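Local coordinates for protein leucyl-tRNA synthetase subunit alpha (Aquifex aeolicus, PDB 3O0A) that attaches leucine to its cognate tRNA and, through the CP1 hydrolytic domain described here, probably removes wrongly attached amino acids by hydrolysis, at residues L7-V12 and Y39-T44; E84-K89 and D103-F108; P47-G52 and V162-E167. All coordinates share one frame; numbering follows the deposited sequence.

How the contacts relate
Contact 1 lies nearest the middle of the domain, its centre about 8 Å from the centre of the chain, and joins two strands of one sheet by backbone bonds, with one apolar face and one mixed face of Arg9, Asp41 and aromatic rings. Contact 3 is fully buried and depends on van der Waals packing between a 3-10 segment and a valine pair. These two touch, Val50 CG2 lying 3.8 Å from Ile8 CD1. Contact 2 is more peripheral, on the opposite side of the chain's centre from contact 3 with about 29 Å between their centres, and joins a helix to a strand and the loop before it through a buried ring and a surface salt bridge.

Contact 1 (L7-V12 and Y39-T44); sequences LIRFYV and YIDVFT
Ile8 pairs with Val42 and Phe10 with Ile40 through backbone bonds. Ile8 N reaches Val42 O at 2.8 Å, and Val42 N answers to Ile8 O. At the next pair, Ile40 N donates to Phe10 O at 2.8 Å, but the return bond from Phe10 N to Ile40 O is weak, bent to 124° at the hydrogen.

Apolar packing joins the side chains on the Ile8 and Phe10 face. Phe10 sets CE1 3.7 Å from Val42 CG2, while Ile8 CD1 meets Thr44 CG2. Val12 CG2 presses tightly on Ile40 CD1, at 3.5 Å. This is antiparallel pairing within a sheet where strand 6-13 runs between 37-44 and 211-213; Val56 and Met140 bury the same apolar face, which suits its branched and aromatic residues.

On the other face the interactions are largely polar and aromatic, apart from Leu7 CD2 against Phe43 CB at 4.0 Å. Arg9, bent at chi3 (63°), sets its guanidinium edge-on over the Tyr39 ring, a cation-pi contact with CZ 4.5 Å from the centroid and the planes 86° apart. The Asp41 carboxylate lies over one face of that guanidinium, an ion pair of charges alone whose exact geometry is doubtful. Tyr39 OH is held by Glu35.

Contact 2 (E84-K89 and D103-F108); sequences ENFVEK and DKEGVF
Phe86, on helix 80-91, and Val107, at the start of strand 106-114, bring their backbones closest here, with their CA atoms 7.2 Å apart, a gap that side chains must fill. Strand 106-114 is an outermost strand of the mixed sheet, beside 121-127, and the helix packs against it through the Phe86 ring. With CG anti to the backbone N (chi1 173°), the ring extends toward the strand, and Val107 grips its base with both methyls: CG1 lies 3.6 Å from Phe86 CB, and CG2 lies as close to Phe86 CD2. A large flat ring suits the buried place of Phe86, where Ser126 also touches both residues. Farther out, ring and Glu105 side chain run antiparallel alongside each other: Phe86 CE1 is 3.6 Å from Glu105 O, and Glu105 OE2 lies in the ring plane at its edge, 3.9 Å from Phe86 CD1.

Lys89, one helical turn on and fully extended, reaches over to Glu105, NZ meeting OE1 at 2.8 Å on the syn side of the carboxylate and 21° out of its plane. Replacing Glu105 with an alanine is likely to leave the Lys89 ammonium without its mate and to open a gap beside the Phe86 ring. Ring and ion pair thus divide the work: the ring provides the burial, while the charges, where solvent reaches Lys89, tie the helix to the loop leading into the strand.

Contact 3 (P47-G52 and V162-E167); sequences PDTVFG and VVVKPE
Val163 lies against the backbone of Thr49, Phe51 and Gly52 in a 3-10 segment that carries the end of the threonine-rich TTRPDT motif. In leucyl-tRNA synthetases this motif lines the editing pocket, so the contact probably helps hold one wall of that site against the chain leading into strand 164-165.

The tight part centres on the two methyls of Val163. CG1, anti to its own carbonyl carbon (chi1 -70°), touches Gly52 N at 3.4 Å and the carbonyl carbon of Phe51, C, at 3.6 Å, and it also meets the CB of Phe51. CG2 sits between Thr49 O and Gly52 CA, 3.8 Å from each. That oxygen already accepts the 2.7 Å bond from Gly52 N that closes the turn, so the valine packs on a polar group whose need is met within its own segment. Glycine suits position 52 because a beta carbon there would point toward Val163 and collide with its CG2, at about 2.6 Å. His145 NE2 accepts the backbone N-H of Val163, a second hold on the residue.

Toward Val164 the packing slackens. Asp48 OD2 comes no nearer than 4.2 Å to Val164 CG2, and its carboxylate is engaged instead by Arg46, whose backbone O also holds Thr49 OG1. Beyond Val164 the chain runs away from the 3-10 segment, with Lys165 and Glu167 exposed as charged residues can afford to be. The last touch on this side is between methyls, Thr49 CG2 resting obliquely against Val164 CG2 at 3.9 Å.

Contact 1 (L7-V12 and Y39-T44)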
loop_
_atom_site.group_PDB
_atom_site.type_symbol
_atom_site.label_atom_id
_atom_site.label_comp_id
_atom_site.label_asym_id
_atom_site.label_seq_id
_atom_site.Cartn_x
_atom_site.Cartn_y
_atom_site.Cartn_z
ATOM N N LEU A 7 6.773 -7.838 7.280
ATOM C CA LEU A 7 6.071 -8.069 6.022
ATOM C C LEU A 7 4.593 -8.120 6.385
ATOM O O LEU A 7 4.223 -8.775 7.360
ATOM C CB LEU A 7 6.508 -9.389 5.386
ATOM C CG LEU A 7 7.906 -9.432 4.761
ATOM C CD1 LEU A 7 8.343 -10.874 4.567
ATOM C CD2 LEU A 7 7.925 -8.682 3.434
ATOM N N ILE A 8 3.759 -7.422 5.624
ATOM C CA ILE A 8 2.318 -7.432 5.855
ATOM C C ILE A 8 1.632 -7.840 4.559
ATOM O O ILE A 8 1.957 -7.313 3.489
ATOM C CB ILE A 8 1.801 -6.077 6.349
ATOM C CG1 ILE A 8 2.496 -5.713 7.671
ATOM C CG2 ILE A 8 0.253 -6.117 6.529
ATOM C CD1 ILE A 8 2.091 -4.374 8.276
ATOM N N ARG A 9 0.721 -8.804 4.670
ATOM C CA ARG A 9 0.037 -9.360 3.506
ATOM C C ARG A 9 -1.278 -8.627 3.249
ATOM O O ARG A 9 -2.320 -8.982 3.796
ATOM C CB ARG A 9 -0.187 -10.878 3.660
ATOM C CG ARG A 9 1.092 -11.654 3.969
ATOM C CD ARG A 9 0.996 -13.104 3.539
ATOM N NE ARG A 9 0.821 -13.241 2.084
ATOM C CZ ARG A 9 1.706 -13.779 1.241
ATOM N NH1 ARG A 9 2.882 -14.221 1.672
ATOM N NH2 ARG A 9 1.416 -13.867 -0.056
ATOM N N PHE A 10 -1.217 -7.566 2.451
ATOM C CA PHE A 10 -2.445 -6.991 1.900
ATOM C C PHE A 10 -2.963 -7.954 0.830
ATOM O O PHE A 10 -2.215 -8.805 0.356
ATOM C CB PHE A 10 -2.166 -5.595 1.326
ATOM C CG PHE A 10 -1.978 -4.549 2.391
ATOM C CD1 PHE A 10 -0.821 -4.531 3.179
ATOM C CD2 PHE A 10 -2.974 -3.605 2.634
ATOM C CE1 PHE A 10 -0.655 -3.569 4.187
ATOM C CE2 PHE A 10 -2.813 -2.644 3.634
ATOM C CZ PHE A 10 -1.640 -2.625 4.408
ATOM N N TYR A 11 -4.236 -7.836 0.465
ATOM C CA TYR A 11 -4.756 -8.678 -0.609
ATOM C C TYR A 11 -5.931 -8.046 -1.313
ATOM O O TYR A 11 -6.753 -7.375 -0.699
ATOM C CB TYR A 11 -5.137 -10.076 -0.084
ATOM C CG TYR A 11 -6.055 -10.076 1.120
ATOM C CD1 TYR A 11 -5.532 -10.059 2.419
ATOM C CD2 TYR A 11 -7.448 -10.088 0.971
ATOM C CE1 TYR A 11 -6.362 -10.062 3.544
ATOM C CE2 TYR A 11 -8.306 -10.083 2.107
ATOM C CZ TYR A 11 -7.746 -10.067 3.383
ATOM O OH TYR A 11 -8.552 -10.064 4.508
ATOM N N VAL A 12 -6.005 -8.278 -2.614
ATOM C CA VAL A 12 -7.181 -7.895 -3.380
ATOM C C VAL A 12 -8.132 -9.080 -3.376
ATOM O O VAL A 12 -7.787 -10.169 -3.857
ATOM C CB VAL A 12 -6.809 -7.496 -4.823
ATOM C CG1 VAL A 12 -8.051 -7.189 -5.624
ATOM C CG2 VAL A 12 -5.856 -6.301 -4.826
ATOM N N TYR A 39 -2.501 -11.692 -3.414
ATOM C CA TYR A 39 -1.771 -11.064 -2.313
ATOM C C TYR A 39 -0.817 -9.984 -2.791
ATOM O O TYR A 39 -0.126 -10.169 -3.794
ATOM C CB TYR A 39 -1.003 -12.112 -1.517
ATOM C CG TYR A 39 -1.897 -12.903 -0.586
ATOM C CD1 TYR A 39 -2.339 -12.343 0.620
ATOM C CD2 TYR A 39 -2.299 -14.195 -0.898
ATOM C CE1 TYR A 39 -3.149 -13.057 1.495
ATOM C CE2 TYR A 39 -3.119 -14.920 -0.021
ATOM C CZ TYR A 39 -3.540 -14.338 1.167
ATOM O OH TYR A 39 -4.347 -15.027 2.042
ATOM N N ILE A 40 -0.763 -8.890 -2.030
ATOM C CA ILE A 40 0.259 -7.858 -2.223
ATOM C C ILE A 40 1.039 -7.759 -0.926
ATOM O O ILE A 40 0.604 -7.112 0.027
ATOM C CB ILE A 40 -0.386 -6.497 -2.564
ATOM C CG1 ILE A 40 -1.293 -6.638 -3.790
ATOM C CG2 ILE A 40 0.670 -5.412 -2.809
ATOM C CD1 ILE A 40 -2.711 -7.024 -3.474
ATOM N N ASP A 41 2.197 -8.398 -0.899
ATOM C CA ASP A 41 3.024 -8.359 0.301
ATOM C C ASP A 41 3.789 -7.042 0.327
ATOM O O ASP A 41 4.401 -6.640 -0.674
ATOM C CB ASP A 41 4.023 -9.509 0.325
ATOM C CG ASP A 41 3.369 -10.875 0.460
ATOM O OD1 ASP A 41 2.201 -10.968 0.906
ATOM O OD2 ASP A 41 4.059 -11.865 0.123
ATOM N N VAL A 42 3.752 -6.368 1.471
ATOM C CA VAL A 42 4.485 -5.117 1.617
ATOM C C VAL A 42 5.493 -5.268 2.748
ATOM O O VAL A 42 5.224 -5.930 3.735
ATOM C CB VAL A 42 3.555 -3.863 1.833
ATOM C CG1 VAL A 42 2.466 -3.771 0.756
ATOM C CG2 VAL A 42 2.921 -3.829 3.218
ATOM N N PHE A 43 6.667 -4.674 2.589
ATOM C CA PHE A 43 7.558 -4.523 3.726
ATOM C C PHE A 43 7.427 -3.131 4.339
ATOM O O PHE A 43 7.384 -2.139 3.630
ATOM C CB PHE A 43 9.013 -4.805 3.359
ATOM C CG PHE A 43 9.966 -4.510 4.482
ATOM C CD1 PHE A 43 10.102 -5.396 5.550
ATOM C CD2 PHE A 43 10.685 -3.320 4.498
ATOM C CE1 PHE A 43 10.967 -5.102 6.609
ATOM C CE2 PHE A 43 11.548 -3.024 5.550
ATOM C CZ PHE A 43 11.682 -3.914 6.603
ATOM N N THR A 44 7.361 -3.065 5.664
ATOM C CA THR A 44 7.312 -1.771 6.356
ATOM C C THR A 44 8.147 -1.769 7.624
ATOM O O THR A 44 8.167 -2.754 8.344
ATOM C CB THR A 44 5.846 -1.339 6.710
ATOM O OG1 THR A 44 5.868 -0.065 7.373
ATOM C CG2 THR A 44 5.142 -2.365 7.595
#

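Contact 2 (E84-K89 and D103-F108)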
loop_
_atom_site.group_PDB
_atom_site.type_symbol
_atom_site.label_atom_id
_atom_site.label_comp_id
_atom_site.label_asym_id
_atom_site.label_seq_id
_atom_site.Cartn_x
_atom_site.Cartn_y
_atom_site.Cartn_z
ATOM N N GLU A 84 -0.050 1.525 -18.713
ATOM C CA GLU A 84 1.026 1.091 -19.608
ATOM C C GLU A 84 1.961 2.237 -19.960
ATOM O O GLU A 84 3.194 2.096 -19.930
ATOM C CB GLU A 84 0.401 0.542 -20.887
ATOM C CG GLU A 84 1.317 -0.372 -21.663
ATOM C CD GLU A 84 0.552 -1.169 -22.697
ATOM O OE1 GLU A 84 -0.220 -0.554 -23.460
ATOM O OE2 GLU A 84 0.717 -2.407 -22.728
ATOM N N ASN A 85 1.373 3.379 -20.297
ATOM C CA ASN A 85 2.155 4.573 -20.629
ATOM C C ASN A 85 3.036 4.986 -19.458
ATOM O O ASN A 85 4.195 5.367 -19.646
ATOM C CB ASN A 85 1.238 5.730 -21.016
ATOM C CG ASN A 85 0.528 5.493 -22.333
ATOM O OD1 ASN A 85 0.925 4.632 -23.128
ATOM N ND2 ASN A 85 -0.534 6.236 -22.562
ATOM N N PHE A 86 2.483 4.921 -18.254
ATOM C CA PHE A 86 3.272 5.245 -17.057
ATOM C C PHE A 86 4.482 4.316 -16.873
ATOM O O PHE A 86 5.614 4.775 -16.656
ATOM C CB PHE A 86 2.378 5.241 -15.819
ATOM C CG PHE A 86 3.126 5.405 -14.532
ATOM C CD1 PHE A 86 3.667 6.642 -14.183
ATOM C CD2 PHE A 86 3.282 4.312 -13.665
ATOM C CE1 PHE A 86 4.368 6.795 -12.982
ATOM C CE2 PHE A 86 3.980 4.454 -12.464
ATOM C CZ PHE A 86 4.502 5.703 -12.122
ATOM N N VAL A 87 4.250 3.012 -16.943
ATOM C CA VAL A 87 5.324 2.031 -16.776
ATOM C C VAL A 87 6.431 2.251 -17.822
ATOM O O VAL A 87 7.626 2.228 -17.495
ATOM C CB VAL A 87 4.740 0.600 -16.851
ATOM C CG1 VAL A 87 5.842 -0.451 -16.909
ATOM C CG2 VAL A 87 3.802 0.365 -15.665
ATOM N N GLU A 88 6.017 2.506 -19.065
ATOM C CA GLU A 88 6.960 2.724 -20.166
ATOM C C GLU A 88 7.787 3.980 -19.928
ATOM O O GLU A 88 8.990 3.987 -20.189
ATOM C CB GLU A 88 6.230 2.777 -21.514
ATOM C CG GLU A 88 5.729 1.393 -22.011
ATOM C CD GLU A 88 6.852 0.351 -22.134
ATOM O OE1 GLU A 88 7.817 0.580 -22.900
ATOM O OE2 GLU A 88 6.765 -0.698 -21.467
ATOM N N LYS A 89 7.140 5.038 -19.441
ATOM C CA LYS A 89 7.841 6.289 -19.152
ATOM C C LYS A 89 8.861 6.027 -18.055
ATOM O O LYS A 89 9.993 6.486 -18.121
ATOM C CB LYS A 89 6.869 7.364 -18.684
ATOM C CG LYS A 89 7.484 8.755 -18.497
ATOM C CD LYS A 89 6.433 9.728 -17.978
ATOM C CE LYS A 89 7.043 11.027 -17.499
ATOM N NZ LYS A 89 5.997 12.025 -17.137
ATOM N N ASP A 103 7.105 16.880 -8.292
ATOM C CA ASP A 103 5.812 16.483 -8.855
ATOM C C ASP A 103 5.751 14.972 -8.994
ATOM O O ASP A 103 5.698 14.452 -10.105
ATOM C CB ASP A 103 5.556 17.112 -10.230
ATOM C CG ASP A 103 4.560 18.250 -10.176
ATOM O OD1 ASP A 103 3.398 18.014 -9.779
ATOM O OD2 ASP A 103 4.942 19.376 -10.546
ATOM N N LYS A 104 5.793 14.274 -7.869
ATOM C CA LYS A 104 5.437 12.849 -7.813
ATOM C C LYS A 104 4.431 12.483 -8.898
ATOM O O LYS A 104 3.543 13.276 -9.217
ATOM C CB LYS A 104 4.835 12.541 -6.455
ATOM C CG LYS A 104 5.750 12.896 -5.318
ATOM C CD LYS A 104 5.191 12.449 -4.007
ATOM C CE LYS A 104 6.317 12.314 -3.012
ATOM N NZ LYS A 104 6.974 10.994 -3.176
ATOM N N GLU A 105 4.575 11.286 -9.466
ATOM C CA GLU A 105 3.688 10.837 -10.534
ATOM C C GLU A 105 3.236 9.416 -10.254
ATOM O O GLU A 105 4.042 8.570 -9.866
ATOM C CB GLU A 105 4.362 10.897 -11.915
ATOM C CG GLU A 105 3.351 10.691 -13.072
ATOM C CD GLU A 105 3.967 10.664 -14.472
ATOM O OE1 GLU A 105 5.152 11.039 -14.630
ATOM O OE2 GLU A 105 3.241 10.277 -15.427
ATOM N N GLY A 106 1.947 9.175 -10.449
ATOM C CA GLY A 106 1.409 7.827 -10.331
ATOM C C GLY A 106 0.119 7.608 -11.094
ATOM O O GLY A 106 -0.438 8.526 -11.706
ATOM N N VAL A 107 -0.366 6.377 -11.034
ATOM C CA VAL A 107 -1.547 5.961 -11.778
ATOM C C VAL A 107 -2.338 4.965 -10.937
ATOM O O VAL A 107 -1.749 4.155 -10.207
ATOM C CB VAL A 107 -1.185 5.330 -13.149
ATOM C CG1 VAL A 107 -0.614 6.381 -14.104
ATOM C CG2 VAL A 107 -0.230 4.137 -13.004
ATOM N N PHE A 108 -3.660 5.050 -11.014
ATOM C CA PHE A 108 -4.529 4.151 -10.235
ATOM C C PHE A 108 -4.697 2.860 -11.025
ATOM O O PHE A 108 -4.980 2.904 -12.228
ATOM C CB PHE A 108 -5.874 4.839 -9.990
ATOM C CG PHE A 108 -6.927 3.981 -9.322
ATOM C CD1 PHE A 108 -6.625 3.158 -8.235
ATOM C CD2 PHE A 108 -8.248 4.043 -9.777
ATOM C CE1 PHE A 108 -7.626 2.385 -7.632
ATOM C CE2 PHE A 108 -9.259 3.295 -9.186
ATOM C CZ PHE A 108 -8.953 2.458 -8.101
#

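Contact 3 (P47-G52 and V162-E167)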
loop_
_atom_site.group_PDB
_atom_site.type_symbol
_atom_site.label_atom_id
_atom_site.label_comp_id
_atom_site.label_asym_id
_atom_site.label_seq_id
_atom_site.Cartn_x
_atom_site.Cartn_y
_atom_site.Cartn_z
ATOM N N PRO A 47 5.073 -0.920 11.168
ATOM C CA PRO A 47 3.846 -1.704 11.287
ATOM C C PRO A 47 2.866 -1.104 12.308
ATOM O O PRO A 47 1.674 -1.409 12.264
ATOM C CB PRO A 47 4.366 -3.075 11.724
ATOM C CG PRO A 47 5.623 -2.770 12.480
ATOM C CD PRO A 47 6.240 -1.654 11.692
ATOM N N ASP A 48 3.372 -0.247 13.203
ATOM C CA ASP A 48 2.537 0.498 14.146
ATOM C C ASP A 48 1.523 1.421 13.458
ATOM O O ASP A 48 0.549 1.838 14.082
ATOM C CB ASP A 48 3.393 1.299 15.154
ATOM C CG ASP A 48 4.396 2.248 14.479
ATOM O OD1 ASP A 48 4.938 1.937 13.394
ATOM O OD2 ASP A 48 4.667 3.311 15.061
ATOM N N THR A 49 1.748 1.709 12.173
ATOM C CA THR A 49 0.899 2.623 11.398
ATOM C C THR A 49 -0.063 1.910 10.430
ATOM O O THR A 49 -0.741 2.567 9.624
ATOM C CB THR A 49 1.743 3.650 10.601
ATOM O OG1 THR A 49 2.471 2.997 9.550
ATOM C CG2 THR A 49 2.716 4.397 11.533
ATOM N N VAL A 50 -0.133 0.581 10.516
ATOM C CA VAL A 50 -0.871 -0.204 9.511
ATOM C C VAL A 50 -2.358 0.197 9.422
ATOM O O VAL A 50 -2.957 0.169 8.343
ATOM C CB VAL A 50 -0.701 -1.736 9.730
ATOM C CG1 VAL A 50 -1.382 -2.181 11.020
ATOM C CG2 VAL A 50 -1.244 -2.543 8.495
ATOM N N PHE A 51 -2.951 0.588 10.552
ATOM C CA PHE A 51 -4.359 0.990 10.525
ATOM C C PHE A 51 -4.549 2.298 9.761
ATOM O O PHE A 51 -5.670 2.643 9.384
ATOM C CB PHE A 51 -4.937 1.100 11.938
ATOM C CG PHE A 51 -5.161 -0.233 12.608
ATOM C CD1 PHE A 51 -4.111 -0.896 13.238
ATOM C CD2 PHE A 51 -6.436 -0.816 12.622
ATOM C CE1 PHE A 51 -4.312 -2.139 13.872
ATOM C CE2 PHE A 51 -6.658 -2.052 13.260
ATOM C CZ PHE A 51 -5.589 -2.721 13.884
ATOM N N GLY A 52 -3.449 3.013 9.530
ATOM C CA GLY A 52 -3.488 4.310 8.855
ATOM C C GLY A 52 -3.211 4.226 7.372
ATOM O O GLY A 52 -3.137 5.252 6.697
ATOM N N VAL A 162 -5.104 9.633 10.617
ATOM C CA VAL A 162 -4.176 9.669 11.749
ATOM C C VAL A 162 -4.299 8.408 12.601
ATOM O O VAL A 162 -5.403 8.041 13.007
ATOM C CB VAL A 162 -4.387 10.926 12.629
ATOM C CG1 VAL A 162 -3.372 10.952 13.771
ATOM C CG2 VAL A 162 -4.269 12.191 11.781
ATOM N N VAL A 163 -3.166 7.750 12.852
ATOM C CA VAL A 163 -3.125 6.576 13.740
ATOM C C VAL A 163 -2.080 6.650 14.858
ATOM O O VAL A 163 -2.133 5.866 15.792
ATOM C CB VAL A 163 -2.969 5.236 12.967
ATOM C CG1 VAL A 163 -4.239 4.914 12.208
ATOM C CG2 VAL A 163 -1.748 5.265 12.044
ATOM N N VAL A 164 -1.133 7.575 14.743
ATOM C CA VAL A 164 -0.137 7.811 15.784
ATOM C C VAL A 164 -0.289 9.257 16.231
ATOM O O VAL A 164 0.050 10.186 15.499
ATOM C CB VAL A 164 1.314 7.539 15.297
ATOM C CG1 VAL A 164 2.324 7.877 16.395
ATOM C CG2 VAL A 164 1.479 6.076 14.857
ATOM N N LYS A 165 -0.822 9.444 17.430
ATOM C CA LYS A 165 -1.073 10.785 17.929
ATOM C C LYS A 165 0.114 11.328 18.718
ATOM O O LYS A 165 0.511 10.730 19.718
ATOM C CB LYS A 165 -2.342 10.813 18.774
ATOM C CG LYS A 165 -3.595 11.146 17.977
ATOM C CD LYS A 165 -4.670 11.730 18.885
ATOM C CE LYS A 165 -5.986 11.904 18.144
ATOM N NZ LYS A 165 -7.096 12.231 19.094
ATOM N N PRO A 166 0.691 12.458 18.258
ATOM C CA PRO A 166 1.720 13.143 19.035
ATOM C C PRO A 166 1.109 13.803 20.270
ATOM O O PRO A 166 -0.094 14.085 20.296
ATOM C CB PRO A 166 2.255 14.200 18.062
ATOM C CG PRO A 166 1.144 14.450 17.123
ATOM C CD PRO A 166 0.414 13.149 16.983
ATOM N N GLU A 167 1.929 14.025 21.292
ATOM C CA GLU A 167 1.475 14.679 22.522
ATOM C C GLU A 167 1.193 16.163 22.314
ATOM O O GLU A 167 0.273 16.719 22.926
ATOM C CB GLU A 167 2.504 14.502 23.631
ATOM C CG GLU A 167 2.601 13.083 24.162
ATOM C CD GLU A 167 3.676 12.927 25.219
ATOM O OE1 GLU A 167 4.064 13.940 25.845
ATOM O OE2 GLU A 167 4.139 11.782 25.420
#